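Local coordinates for protein putative transcriptional regulator (TetR/AcrR family) (Acinetobacter sp., PDB 3KNW) that probably binds DNA through an N-terminal helix-turn-helix domain and regulates transcription, at residues Met92-Leu95 with Gln96-Lys100; Asp127-Leu130 with Ile131-Gly135. All coordinates share one frame; numbering follows the deposited sequence.

Interaction 1: Met92-Leu95 with Gln96-Lys100; sequences MNYL and QCWVK
Y94 and W98 sit one turn apart on helix 87-100, and their side chains run side by side in the same direction. The aromatic contact is an offset edge-to-face stack. W98 turns the edge of its five-membered ring toward the face of Y94. The two planes are almost perpendicular, at 89°, and the ring centroids are 4.9 Å apart. W98 CD1 makes the closest apolar touch, 3.4 Å from Y94 CZ. Y94 places its CG anti to the backbone N (chi1 169°), which swings the ring along the helix toward the next turn.

A polar bond joins the same two rings. W98 NE1 donates to Y94 OH at 2.9 Å. The bond is bent, with an angle of 137° at the hydrogen, and the oxygen lies somewhat out of the indole plane. Y94 OH is also hydrogen-bonded to Y73, so two groups grip this one oxygen.

L95 adds a looser apolar contact. Its CD2 lies 4.3 Å from W98 CD1. L95 also packs on I169 and Y173 of helix 162-183, and W98 meets L174 and A177 of that helix.

The backbone bonds are those of an alpha-helix. Q96 N, C97 N, W98 N and V99 N donate to the carbonyl oxygens of M92, N93, Y94 and L95. W98 N to Y94 O measures 3.0 Å, so Y94 and W98 are joined through main chain and side chain alike.

This part of the helix belongs to the C-terminal domain, which in TetR relatives binds ligand and dimerises. Stack and bond together should restrict the rotation of both rings. The phenol oxygen of a buried tyrosine is satisfied, and the indole N-H is given an acceptor beside apolar neighbours.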
HETATM    1  N   MSE A  92      -8.761 -13.805 -13.473  1.00  6.46           N
HETATM    2  CA  MSE A  92      -7.326 -13.776 -13.836  1.00  6.74           C
HETATM    3  C   MSE A  92      -7.106 -12.690 -14.849  1.00  6.92           C
HETATM    4  O   MSE A  92      -6.115 -12.021 -14.833  1.00  8.41           O
HETATM    5  CB  MSE A  92      -6.841 -15.121 -14.362  1.00  6.02           C
HETATM    6  CG  MSE A  92      -6.765 -16.214 -13.304  1.00  3.84           C
HETATM    7 SE   MSE A  92      -5.741 -15.761 -11.734  0.70  2.00          SE
HETATM    8  CE  MSE A  92      -4.058 -15.225 -12.590  1.00  5.28           C
ATOM      9  N   ASN A  93      -8.080 -12.459 -15.686  1.00  6.91           N
ATOM     10  CA  ASN A  93      -8.033 -11.329 -16.591  1.00  7.36           C
ATOM     11  C   ASN A  93      -7.845  -9.967 -15.926  1.00  7.09           C
ATOM     12  O   ASN A  93      -6.884  -9.258 -16.204  1.00  5.99           O
ATOM     13  CB  ASN A  93      -9.354 -11.279 -17.317  1.00  8.02           C
ATOM     14  CG  ASN A  93      -9.222 -11.495 -18.703  1.00  9.91           C
ATOM     15  OD1 ASN A  93      -9.425 -12.616 -19.199  1.00 14.73           O
ATOM     16  ND2 ASN A  93      -8.910 -10.415 -19.411  1.00 13.21           N
ATOM     17  N   TYR A  94      -8.822  -9.609 -15.098  1.00  7.26           N
ATOM     18  CA  TYR A  94      -8.775  -8.417 -14.260  1.00  8.36           C
ATOM     19  C   TYR A  94      -7.429  -8.227 -13.567  1.00  8.20           C
ATOM     20  O   TYR A  94      -6.818  -7.181 -13.669  1.00  9.12           O
ATOM     21  CB  TYR A  94      -9.838  -8.491 -13.169  1.00  8.34           C
ATOM     22  CG  TYR A  94      -9.688  -7.443 -12.106  1.00  9.51           C
ATOM     23  CD1 TYR A  94      -9.918  -6.113 -12.383  1.00  8.60           C
ATOM     24  CD2 TYR A  94      -9.297  -7.785 -10.809  1.00 11.85           C
ATOM     25  CE1 TYR A  94      -9.775  -5.157 -11.408  1.00  9.76           C
ATOM     26  CE2 TYR A  94      -9.148  -6.830  -9.829  1.00 10.43           C
ATOM     27  CZ  TYR A  94      -9.400  -5.506 -10.140  1.00  9.50           C
ATOM     28  OH  TYR A  94      -9.258  -4.535  -9.168  1.00 11.40           O
ATOM     29  N   LEU A  95      -6.993  -9.243 -12.869  1.00  7.65           N
ATOM     30  CA  LEU A  95      -5.760  -9.176 -12.140  1.00  8.06           C
ATOM     31  C   LEU A  95      -4.574  -8.958 -13.072  1.00  9.36           C
ATOM     32  O   LEU A  95      -3.596  -8.245 -12.736  1.00  7.61           O
ATOM     33  CB  LEU A  95      -5.550 -10.500 -11.354  1.00  7.15           C
ATOM     34  CG  LEU A  95      -6.613 -10.801 -10.296  1.00  5.94           C
ATOM     35  CD1 LEU A  95      -6.300 -12.153  -9.516  1.00  4.95           C
ATOM     36  CD2 LEU A  95      -6.817  -9.622  -9.326  1.00  3.70           C
ATOM     37  N   GLN A  96      -4.636  -9.623 -14.230  1.00 10.34           N
ATOM     38  CA  GLN A  96      -3.549  -9.557 -15.173  1.00 11.31           C
ATOM     39  C   GLN A  96      -3.429  -8.133 -15.693  1.00 11.57           C
ATOM     40  O   GLN A  96      -2.310  -7.665 -15.931  1.00 11.74           O
ATOM     41  CB  GLN A  96      -3.665 -10.630 -16.298  1.00 11.69           C
ATOM     42  CG  GLN A  96      -2.469 -11.626 -16.245  1.00 14.35           C
ATOM     43  CD  GLN A  96      -2.784 -13.101 -16.597  1.00 18.83           C
ATOM     44  OE1 GLN A  96      -3.942 -13.494 -16.815  1.00 21.86           O
ATOM     45  NE2 GLN A  96      -1.721 -13.918 -16.668  1.00 18.60           N
ATOM     46  N   CYS A  97      -4.588  -7.469 -15.820  1.00 11.38           N
ATOM     47  CA  CYS A  97      -4.703  -6.055 -16.123  1.00 11.34           C
ATOM     48  C   CYS A  97      -4.120  -5.169 -15.005  1.00 10.41           C
ATOM     49  O   CYS A  97      -3.461  -4.162 -15.311  1.00 11.12           O
ATOM     50  CB  CYS A  97      -6.184  -5.664 -16.410  1.00 11.85           C
ATOM     51  SG  CYS A  97      -6.570  -5.583 -18.134  0.57 12.56           S
ATOM     52  N   TRP A  98      -4.402  -5.483 -13.749  1.00  8.79           N
ATOM     53  CA  TRP A  98      -3.727  -4.838 -12.630  1.00  7.83           C
ATOM     54  C   TRP A  98      -2.247  -4.756 -12.946  1.00  7.08           C
ATOM     55  O   TRP A  98      -1.674  -3.698 -12.914  1.00  6.84           O
ATOM     56  CB  TRP A  98      -3.864  -5.684 -11.368  1.00  8.03           C
ATOM     57  CG  TRP A  98      -4.661  -5.191 -10.251  1.00  7.03           C
ATOM     58  CD1 TRP A  98      -5.977  -5.419 -10.026  1.00  7.86           C
ATOM     59  CD2 TRP A  98      -4.176  -4.495  -9.108  1.00  6.29           C
ATOM     60  NE1 TRP A  98      -6.366  -4.856  -8.831  1.00  6.22           N
ATOM     61  CE2 TRP A  98      -5.275  -4.285  -8.246  1.00  5.79           C
ATOM     62  CE3 TRP A  98      -2.933  -4.003  -8.744  1.00  3.99           C
ATOM     63  CZ2 TRP A  98      -5.162  -3.606  -7.054  1.00  4.36           C
ATOM     64  CZ3 TRP A  98      -2.823  -3.346  -7.577  1.00  3.90           C
ATOM     65  CH2 TRP A  98      -3.932  -3.139  -6.737  1.00  4.55           C
ATOM     66  N   VAL A  99      -1.658  -5.907 -13.260  1.00  6.73           N
ATOM     67  CA  VAL A  99      -0.238  -6.058 -13.507  1.00  6.62           C
ATOM     68  C   VAL A  99       0.306  -5.288 -14.734  1.00  7.33           C
ATOM     69  O   VAL A  99       1.469  -4.937 -14.716  1.00  7.73           O
ATOM     70  CB  VAL A  99       0.119  -7.595 -13.589  1.00  6.87           C
ATOM     71  CG1 VAL A  99       1.610  -7.855 -13.836  1.00  5.15           C
ATOM     72  CG2 VAL A  99      -0.296  -8.296 -12.300  1.00  6.99           C
ATOM     73  N   LYS A 100      -0.502  -5.010 -15.770  1.00  7.86           N
ATOM     74  CA  LYS A 100      -0.028  -4.304 -16.996  1.00  8.50           C
ATOM     75  C   LYS A 100       0.243  -2.766 -16.870  1.00  9.01           C
ATOM     76  O   LYS A 100       1.129  -2.251 -17.566  1.00  9.79           O
ATOM     77  CB  LYS A 100      -0.962  -4.569 -18.199  1.00  8.24           C
TER

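Interaction 2: Asp127-Leu130 with Ile131-Gly135; sequences DMRL and IMNDG
R129 O accepts the shortest bond here, from N133 N at 2.8 Å, and the bond is nearly straight at 168°. The carbonyl oxygens of D127, M128 and L130 likewise accept from the backbone amides of I131, M132 and D134, as in any alpha-helix.

On the side of the helix facing the second subunit, the guanidinium of R129 approaches the amide of N133, with the two planes close to perpendicular. R129 extends its CG anti to the backbone N (chi1 -168°) and bends at chi3, which brings NH2 over toward the next turn. NH2 comes within 3.4 Å of N133 CG. Firm partners of the guanidinium include L182 O of the second subunit, bonded to NH2, and E126, which forms a salt bridge with NE.

The other contacts set side-chain carbons against oxygens. I131 CG1 lies 3.3 Å from D127 O, and M132 CE is 3.6 Å from M128 O. L130 CG is 4.0 Å from D134 OD2.

These are the first turns of helix 126-153, in the C-terminal domain. One flank packs within the subunit: M128 and I131 on helix 58-81, M128 and M132 on M117 of helix 111-119. R129 and N133 instead touch K184 and L182 of the second subunit.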
ATOM      1  N   ASP A 127     -15.602  13.303   3.492  1.00 16.50           N
ATOM      2  CA  ASP A 127     -16.442  13.035   2.326  1.00 16.26           C
ATOM      3  C   ASP A 127     -15.679  12.195   1.272  1.00 15.53           C
ATOM      4  O   ASP A 127     -16.193  11.201   0.742  1.00 16.07           O
ATOM      5  CB  ASP A 127     -16.965  14.347   1.705  1.00 16.70           C
ATOM      6  CG  ASP A 127     -18.041  15.010   2.572  1.00 18.63           C
ATOM      7  OD1 ASP A 127     -18.990  14.285   3.000  1.00 20.92           O
ATOM      8  OD2 ASP A 127     -17.904  16.226   2.864  1.00 16.80           O
HETATM    9  N   MSE A 128     -14.450  12.601   0.995  1.00 13.67           N
HETATM   10  CA  MSE A 128     -13.625  11.936   0.025  1.00 12.38           C
HETATM   11  C   MSE A 128     -13.213  10.549   0.527  1.00 11.95           C
HETATM   12  O   MSE A 128     -13.248   9.565  -0.214  1.00 11.64           O
HETATM   13  CB  MSE A 128     -12.407  12.839  -0.315  1.00 12.32           C
HETATM   14  CG  MSE A 128     -12.747  13.977  -1.344  1.00  8.54           C
HETATM   15 SE   MSE A 128     -11.257  15.074  -1.800  0.70  2.00          SE
HETATM   16  CE  MSE A 128     -10.262  13.749  -2.654  1.00  4.81           C
ATOM     17  N   ARG A 129     -12.871  10.457   1.802  1.00 11.12           N
ATOM     18  CA  ARG A 129     -12.499   9.186   2.377  1.00 10.48           C
ATOM     19  C   ARG A 129     -13.634   8.163   2.322  1.00  9.81           C
ATOM     20  O   ARG A 129     -13.410   7.013   1.991  1.00  9.35           O
ATOM     21  CB  ARG A 129     -12.065   9.361   3.826  1.00 10.79           C
ATOM     22  CG  ARG A 129     -11.386   8.115   4.366  1.00  8.46           C
ATOM     23  CD  ARG A 129     -11.200   8.260   5.837  1.00 13.08           C
ATOM     24  NE  ARG A 129     -12.436   8.093   6.617  1.00 16.95           N
ATOM     25  CZ  ARG A 129     -13.125   6.942   6.755  1.00 23.36           C
ATOM     26  NH1 ARG A 129     -14.226   6.931   7.518  1.00 26.13           N
ATOM     27  NH2 ARG A 129     -12.747   5.799   6.142  1.00 24.23           N
ATOM     28  N   LEU A 130     -14.822   8.587   2.691  1.00  9.44           N
ATOM     29  CA  LEU A 130     -16.046   7.770   2.535  1.00 10.24           C
ATOM     30  C   LEU A 130     -16.310   7.305   1.095  1.00  9.41           C
ATOM     31  O   LEU A 130     -16.544   6.128   0.875  1.00  9.47           O
ATOM     32  CB  LEU A 130     -17.262   8.583   2.988  1.00 10.32           C
ATOM     33  CG  LEU A 130     -18.532   7.797   3.316  1.00 12.27           C
ATOM     34  CD1 LEU A 130     -18.297   6.611   4.327  1.00  6.95           C
ATOM     35  CD2 LEU A 130     -19.604   8.812   3.844  1.00 10.61           C
ATOM     36  N   ILE A 131     -16.243   8.215   0.127  1.00  8.25           N
ATOM     37  CA  ILE A 131     -16.406   7.828  -1.269  1.00  8.43           C
ATOM     38  C   ILE A 131     -15.383   6.769  -1.673  1.00  9.05           C
ATOM     39  O   ILE A 131     -15.738   5.757  -2.282  1.00  8.71           O
ATOM     40  CB  ILE A 131     -16.279   9.024  -2.243  1.00  8.64           C
ATOM     41  CG1 ILE A 131     -17.480   9.982  -2.091  1.00  8.70           C
ATOM     42  CG2 ILE A 131     -16.235   8.532  -3.660  1.00  6.57           C
ATOM     43  CD1 ILE A 131     -17.248  11.339  -2.713  1.00  6.06           C
HETATM   44  N   MSE A 132     -14.133   6.973  -1.280  1.00  9.86           N
HETATM   45  CA  MSE A 132     -13.068   6.026  -1.627  1.00 11.03           C
HETATM   46  C   MSE A 132     -13.252   4.669  -0.956  1.00 10.35           C
HETATM   47  O   MSE A 132     -13.160   3.626  -1.588  1.00  9.54           O
HETATM   48  CB  MSE A 132     -11.724   6.600  -1.224  1.00 11.69           C
HETATM   49  CG  MSE A 132     -10.629   6.318  -2.196  1.00 16.69           C
HETATM   50 SE   MSE A 132      -9.060   7.133  -1.404  1.00 27.60          SE
HETATM   51  CE  MSE A 132      -9.772   8.745  -0.649  1.00 22.89           C
ATOM     52  N   ASN A 133     -13.477   4.705   0.340  1.00 10.98           N
ATOM     53  CA  ASN A 133     -13.802   3.520   1.130  1.00 11.79           C
ATOM     54  C   ASN A 133     -14.883   2.662   0.565  1.00 11.29           C
ATOM     55  O   ASN A 133     -14.796   1.458   0.626  1.00 10.17           O
ATOM     56  CB  ASN A 133     -14.377   3.934   2.466  1.00 12.29           C
ATOM     57  CG  ASN A 133     -13.438   3.746   3.545  1.00 17.19           C
ATOM     58  OD1 ASN A 133     -12.291   4.255   3.494  1.00 22.87           O
ATOM     59  ND2 ASN A 133     -13.871   2.993   4.563  1.00 17.64           N
ATOM     60  N   ASP A 134     -15.966   3.313   0.130  1.00 11.29           N
ATOM     61  CA  ASP A 134     -17.071   2.588  -0.414  1.00 11.54           C
ATOM     62  C   ASP A 134     -16.703   1.998  -1.779  1.00 10.39           C
ATOM     63  O   ASP A 134     -17.067   0.866  -2.043  1.00 11.52           O
ATOM     64  CB  ASP A 134     -18.315   3.456  -0.474  1.00 12.41           C
ATOM     65  CG  ASP A 134     -18.987   3.642   0.935  1.00 16.51           C
ATOM     66  OD1 ASP A 134     -18.765   2.782   1.866  1.00 17.36           O
ATOM     67  OD2 ASP A 134     -19.742   4.658   1.090  1.00 18.77           O
ATOM     68  N   GLY A 135     -15.935   2.709  -2.597  1.00  8.46           N
ATOM     69  CA  GLY A 135     -15.476   2.172  -3.866  1.00  7.82           C
ATOM     70  C   GLY A 135     -14.731   0.871  -3.654  1.00  8.15           C
ATOM     71  O   GLY A 135     -14.991  -0.170  -4.309  1.00  7.52           O
TER

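In the fold
Both interactions are one-turn contacts within single helices of the C-terminal domain, and each mixes buried with exposed residues. They lie on opposite sides of the chain's centre, with centres 24 Å apart. In interaction 1 the side carrying Y94, L95 and W98 faces inward onto helices 126-153, 162-183 and 187-200, while N93, Q96 and C97 lie on the surface. Its chemistry is aromatic, with one shared hydroxyl. Interaction 2 packs on helices 58-81 and 111-119, and its arginine bonds to the second subunit. Two helices link the contacts. Helix 126-153 carries interaction 2 and supplies L139 and M143, which pack on Y94. Helix 58-81 packs on interaction 2 and carries Y73, the outside partner of Y94.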